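Lipoprotein (Colwellia psychrerythraea, PDB 3O0Y) is a putative lipoprotein of unknown function, assigned to the DUF885 family, whose membership of the MA peptidase clan hints at a metallopeptidase-like fold. Local coordinates at residues P382-E387 with P407-S412; L452-L457 with V587-A592. All coordinates share one frame; numbering follows the deposited sequence.

Contact 1. Residues P382-E387 with P407-S412; sequences PSYQVE and PAVDGS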
loop_
_atom_site.group_PDB
_atom_site.type_symbol
_atom_site.label_atom_id
_atom_site.label_comp_id
_atom_site.label_asym_id
_atom_site.label_seq_id
_atom_site.Cartn_x
_atom_site.Cartn_y
_atom_site.Cartn_z
ATOM N N PRO A 382 -16.131 -8.235 -10.542
ATOM C CA PRO A 382 -16.309 -6.858 -10.086
ATOM C C PRO A 382 -16.613 -5.929 -11.268
ATOM O O PRO A 382 -16.333 -6.284 -12.408
ATOM C CB PRO A 382 -14.980 -6.501 -9.497
ATOM C CG PRO A 382 -14.014 -7.458 -10.071
ATOM C CD PRO A 382 -14.736 -8.701 -10.380
ATOM N N SER A 383 -17.195 -4.761 -10.998
ATOM C CA SER A 383 -17.640 -3.850 -12.061
ATOM C C SER A 383 -16.526 -2.920 -12.641
ATOM O O SER A 383 -16.841 -1.997 -13.421
ATOM C CB SER A 383 -18.748 -2.941 -11.542
ATOM O OG SER A 383 -18.208 -2.026 -10.585
ATOM N N TYR A 384 -15.261 -3.184 -12.314
ATOM C CA TYR A 384 -14.119 -2.399 -12.721
ATOM C C TYR A 384 -13.114 -3.287 -13.451
ATOM O O TYR A 384 -12.951 -4.423 -13.062
ATOM C CB TYR A 384 -13.394 -1.798 -11.522
ATOM C CG TYR A 384 -14.237 -1.002 -10.603
ATOM C CD1 TYR A 384 -14.214 0.409 -10.634
ATOM C CD2 TYR A 384 -14.927 -1.609 -9.560
ATOM C CE1 TYR A 384 -14.957 1.132 -9.722
ATOM C CE2 TYR A 384 -15.683 -0.856 -8.638
ATOM C CZ TYR A 384 -15.687 0.513 -8.759
ATOM O OH TYR A 384 -16.363 1.281 -7.852
ATOM N N GLN A 385 -12.598 -2.800 -14.584
ATOM C CA GLN A 385 -11.645 -3.577 -15.360
ATOM C C GLN A 385 -10.273 -2.979 -15.130
ATOM O O GLN A 385 -10.100 -1.795 -15.320
ATOM C CB GLN A 385 -11.963 -3.520 -16.857
ATOM C CG GLN A 385 -13.034 -4.519 -17.272
ATOM C CD GLN A 385 -12.771 -5.131 -18.680
ATOM O OE1 GLN A 385 -12.065 -4.538 -19.548
ATOM N NE2 GLN A 385 -13.338 -6.322 -18.907
ATOM N N VAL A 386 -9.278 -3.803 -14.867
ATOM C CA VAL A 386 -7.950 -3.321 -14.613
ATOM C C VAL A 386 -7.215 -2.923 -15.896
ATOM O O VAL A 386 -7.499 -3.451 -16.976
ATOM C CB VAL A 386 -7.121 -4.442 -13.894
ATOM C CG1 VAL A 386 -6.826 -5.634 -14.840
ATOM C CG2 VAL A 386 -5.817 -3.908 -13.329
ATOM N N GLU A 387 -6.317 -1.979 -15.764
ATOM C CA GLU A 387 -5.462 -1.562 -16.860
ATOM C C GLU A 387 -4.000 -1.651 -16.427
ATOM O O GLU A 387 -3.694 -1.495 -15.262
ATOM C CB GLU A 387 -5.772 -0.135 -17.298
ATOM C CG GLU A 387 -7.195 -0.052 -17.864
ATOM C CD GLU A 387 -7.539 1.282 -18.547
ATOM O OE1 GLU A 387 -6.617 2.162 -18.733
ATOM O OE2 GLU A 387 -8.768 1.420 -18.822
ATOM N N PRO A 407 -9.165 1.882 -8.453
ATOM C CA PRO A 407 -10.010 2.809 -9.244
ATOM C C PRO A 407 -10.625 3.932 -8.375
ATOM O O PRO A 407 -10.728 3.819 -7.169
ATOM C CB PRO A 407 -11.127 1.926 -9.734
ATOM C CG PRO A 407 -10.786 0.490 -9.285
ATOM C CD PRO A 407 -9.870 0.649 -8.129
ATOM N N ALA A 408 -11.021 5.009 -9.012
ATOM C CA ALA A 408 -11.934 5.950 -8.380
ATOM C C ALA A 408 -13.269 5.224 -8.171
ATOM O O ALA A 408 -13.620 4.346 -8.986
ATOM C CB ALA A 408 -12.120 7.161 -9.350
ATOM N N VAL A 409 -13.986 5.559 -7.106
ATOM C CA VAL A 409 -15.234 4.866 -6.780
ATOM C C VAL A 409 -16.146 4.828 -7.985
ATOM O O VAL A 409 -16.715 3.801 -8.329
ATOM C CB VAL A 409 -15.929 5.433 -5.562
ATOM C CG1 VAL A 409 -17.168 4.597 -5.212
ATOM C CG2 VAL A 409 -14.986 5.465 -4.445
ATOM N N ASP A 410 -16.199 5.922 -8.756
ATOM C CA ASP A 410 -17.116 5.967 -9.917
ATOM C C ASP A 410 -16.614 5.347 -11.177
ATOM O O ASP A 410 -17.338 5.297 -12.151
ATOM C CB ASP A 410 -17.595 7.410 -10.221
ATOM C CG ASP A 410 -16.485 8.321 -10.725
ATOM O OD1 ASP A 410 -15.387 7.800 -11.141
ATOM O OD2 ASP A 410 -16.729 9.568 -10.699
ATOM N N GLY A 411 -15.410 4.832 -11.196
ATOM C CA GLY A 411 -15.019 4.103 -12.363
ATOM C C GLY A 411 -14.371 4.982 -13.454
ATOM O O GLY A 411 -13.763 4.473 -14.418
ATOM N N SER A 412 -14.423 6.294 -13.258
ATOM C CA SER A 412 -13.881 7.216 -14.249
ATOM C C SER A 412 -12.351 7.124 -14.421
ATOM O O SER A 412 -11.801 7.431 -15.493
ATOM C CB SER A 412 -14.289 8.640 -13.878
ATOM O OG SER A 412 -13.674 9.029 -12.659
#
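The ring of Y384 meets the carbonyl oxygen of V409 at its hydroxyl edge, close to the ring plane, while P407, G411 and the A408 carbonyl approach the same ring obliquely. Carbons of the ring thus meet P407, while the hydroxyl makes the one hydrogen bond across the contact. CD1 of Y384 rests 3.6 Å from CB of P407, the two side chains crossing at about a right angle. At the far end, Y384 OH donates to V409 O over 2.6 Å, reaching a lone pair in the carbonyl plane with a C=O...donor angle of 135°. A first torsion of -54°, with CG anti to the carbonyl carbon, carries the phenol across to the type I turn A408-G411. The turn is closed by G411 N bonding to A408 O, and the positive phi of G411 suits a glycine, whose CA lies 4.0 Å from CE1 of Y384. From within the turn, D410 OD1 accepts from both the backbone N and OG of S412, the former bond making an Asx turn. A phenylalanine in place of Y384 lacks the hydroxyl and would probably leave V409 O without this partner and the ring without its tie to the turn. The contact joins the loop leading into strand 387-390 to the connection between strands 402-405 and 416-419 of the mixed sheet. Helix 444-452 packs against Y384 through A449, and V409 touches F459 and R462 of helix 459-462.

Contact 2. Residues L452-L457 with V587-A592; sequences LDQAEL and VLLNGA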
loop_
_atom_site.group_PDB
_atom_site.type_symbol
_atom_site.label_atom_id
_atom_site.label_comp_id
_atom_site.label_asym_id
_atom_site.label_seq_id
_atom_site.Cartn_x
_atom_site.Cartn_y
_atom_site.Cartn_z
ATOM N N LEU A 452 -15.121 -2.399 -3.385
ATOM C CA LEU A 452 -15.773 -1.153 -3.752
ATOM C C LEU A 452 -17.202 -1.370 -4.179
ATOM O O LEU A 452 -18.095 -0.562 -3.859
ATOM C CB LEU A 452 -15.040 -0.498 -4.900
ATOM C CG LEU A 452 -13.743 0.154 -4.580
ATOM C CD1 LEU A 452 -13.051 0.586 -5.971
ATOM C CD2 LEU A 452 -13.859 1.339 -3.573
ATOM N N ASP A 453 -17.476 -2.520 -4.832
ATOM C CA ASP A 453 -18.809 -2.838 -5.258
ATOM C C ASP A 453 -19.862 -3.132 -4.115
ATOM O O ASP A 453 -21.080 -3.217 -4.402
ATOM C CB ASP A 453 -18.820 -4.036 -6.182
ATOM C CG ASP A 453 -18.454 -3.730 -7.621
ATOM O OD1 ASP A 453 -18.592 -2.585 -8.106
ATOM O OD2 ASP A 453 -17.973 -4.727 -8.280
ATOM N N GLN A 454 -19.416 -3.295 -2.878
ATOM C CA GLN A 454 -20.307 -3.527 -1.750
ATOM C C GLN A 454 -20.979 -2.279 -1.265
ATOM O O GLN A 454 -20.720 -1.746 -0.174
ATOM C CB GLN A 454 -19.598 -4.321 -0.638
ATOM C CG GLN A 454 -18.854 -5.577 -1.158
ATOM C CD GLN A 454 -19.676 -6.469 -2.083
ATOM O OE1 GLN A 454 -19.239 -6.738 -3.229
ATOM N NE2 GLN A 454 -20.837 -6.850 -1.663
ATOM N N ALA A 455 -21.848 -1.755 -2.103
ATOM C CA ALA A 455 -22.317 -0.417 -1.907
ATOM C C ALA A 455 -23.284 -0.302 -0.732
ATOM O O ALA A 455 -23.591 0.840 -0.316
ATOM C CB ALA A 455 -23.046 0.078 -3.186
ATOM N N GLU A 456 -23.810 -1.418 -0.264
ATOM C CA GLU A 456 -24.606 -1.425 0.982
ATOM C C GLU A 456 -23.809 -1.251 2.272
ATOM O O GLU A 456 -24.439 -0.996 3.288
ATOM C CB GLU A 456 -25.447 -2.666 1.060
ATOM C CG GLU A 456 -24.763 -3.893 1.514
ATOM C CD GLU A 456 -23.804 -4.597 0.541
ATOM O OE1 GLU A 456 -23.471 -4.170 -0.622
ATOM O OE2 GLU A 456 -23.385 -5.682 0.991
ATOM N N LEU A 457 -22.469 -1.284 2.239
ATOM C CA LEU A 457 -21.651 -1.134 3.443
ATOM C C LEU A 457 -21.392 0.356 3.624
ATOM O O LEU A 457 -21.323 1.120 2.654
ATOM C CB LEU A 457 -20.326 -1.863 3.266
ATOM C CG LEU A 457 -20.446 -3.388 3.137
ATOM C CD1 LEU A 457 -19.052 -3.998 2.968
ATOM C CD2 LEU A 457 -21.197 -4.040 4.315
ATOM N N VAL A 587 -14.847 -14.788 1.683
ATOM C CA VAL A 587 -13.666 -13.995 1.968
ATOM C C VAL A 587 -13.724 -12.581 1.321
ATOM O O VAL A 587 -13.340 -11.585 1.898
ATOM C CB VAL A 587 -12.385 -14.733 1.545
ATOM C CG1 VAL A 587 -11.102 -13.842 1.699
ATOM C CG2 VAL A 587 -12.247 -15.995 2.379
ATOM N N LEU A 588 -14.197 -12.537 0.095
ATOM C CA LEU A 588 -14.098 -11.305 -0.696
ATOM C C LEU A 588 -15.329 -10.401 -0.608
ATOM O O LEU A 588 -15.205 -9.175 -0.747
ATOM C CB LEU A 588 -13.872 -11.684 -2.171
ATOM C CG LEU A 588 -12.511 -12.314 -2.522
ATOM C CD1 LEU A 588 -12.477 -12.773 -3.964
ATOM C CD2 LEU A 588 -11.437 -11.261 -2.277
ATOM N N LEU A 589 -16.518 -10.992 -0.592
ATOM C CA LEU A 589 -17.723 -10.161 -0.806
ATOM C C LEU A 589 -18.161 -9.401 0.417
ATOM O O LEU A 589 -19.106 -8.593 0.363
ATOM C CB LEU A 589 -18.873 -10.968 -1.428
ATOM C CG LEU A 589 -18.640 -11.662 -2.800
ATOM C CD1 LEU A 589 -19.907 -12.459 -3.284
ATOM C CD2 LEU A 589 -18.083 -10.641 -3.865
ATOM N N ASN A 590 -17.536 -9.684 1.559
ATOM C CA ASN A 590 -17.757 -8.926 2.758
ATOM C C ASN A 590 -16.708 -7.851 3.008
ATOM O O ASN A 590 -16.742 -7.180 4.035
ATOM C CB ASN A 590 -17.913 -9.885 3.964
ATOM C CG ASN A 590 -19.039 -10.908 3.744
ATOM O OD1 ASN A 590 -20.193 -10.498 3.658
ATOM N ND2 ASN A 590 -18.733 -12.172 3.625
ATOM N N GLY A 591 -15.829 -7.617 2.047
ATOM C CA GLY A 591 -14.876 -6.513 2.124
ATOM C C GLY A 591 -13.663 -6.847 2.969
ATOM O O GLY A 591 -13.607 -7.859 3.646
ATOM N N ALA A 592 -12.720 -5.922 2.985
ATOM C CA ALA A 592 -11.543 -6.024 3.810
ATOM C C ALA A 592 -11.942 -5.847 5.268
ATOM O O ALA A 592 -12.659 -4.906 5.625
ATOM C CB ALA A 592 -10.467 -4.915 3.400
HETATM O O HOH W 1 -20.954 -6.812 1.629
#
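Q454 and L589 bring the two segments together at their closest, where the aliphatic part of the glutamine side chain lies against a backbone carbonyl: Q454 CG is 3.4 Å from L589 O. With CG anti to the carbonyl carbon, a bend at chi2 (-49°) turns the chain toward that oxygen. L450 of helix 444-452 also touches L589, adding to this close-packed part. Beside it the packing is lighter, with CD1 of L457 touching N590 O at 4.1 Å. G591, at positive phi, keeps the backbone slim opposite this leucine methyl. On the looser side the exposed E456 reaches the other segment through a water, which donates to E456 OE2 at 2.8 Å and to L589 O at 2.9 Å. The polar end of N590 turns elsewhere, its ND2 bonding to V586 O of helix 580-588. Each segment holds a type I turn, Q454-L457 and L588-G591, and the contact sets the chain leaving helix 444-452 beside the chain leaving helix 580-588. Its chemistry implies a modest, partly hydrated junction: no salt bridge spans it, and L589 O is served by a water that also donates to the E456 carboxylate, which probably helps to hold it.

Overall arrangement
Followed from the N terminus, the chain first closes a short loop at contact 1, whose segments are 20 residues apart, with most of strand 387-390, the short helix 393-396 and strand 402-405 lying between them. Contact 2 opens only after that loop is complete and spans 130 residues, a largely helical excursion that brings the end of helix 580-588 back to the end of helix 444-452. The two loops are therefore in series, neither nesting nor crossing. Their centres lie about 14 Å apart, and they meet directly through D453, whose OD1 probably accepts a hydrogen bond from S383 OG. Together they tie the small sheet's connecting loops, through segment 452-457, to the C-terminal helices.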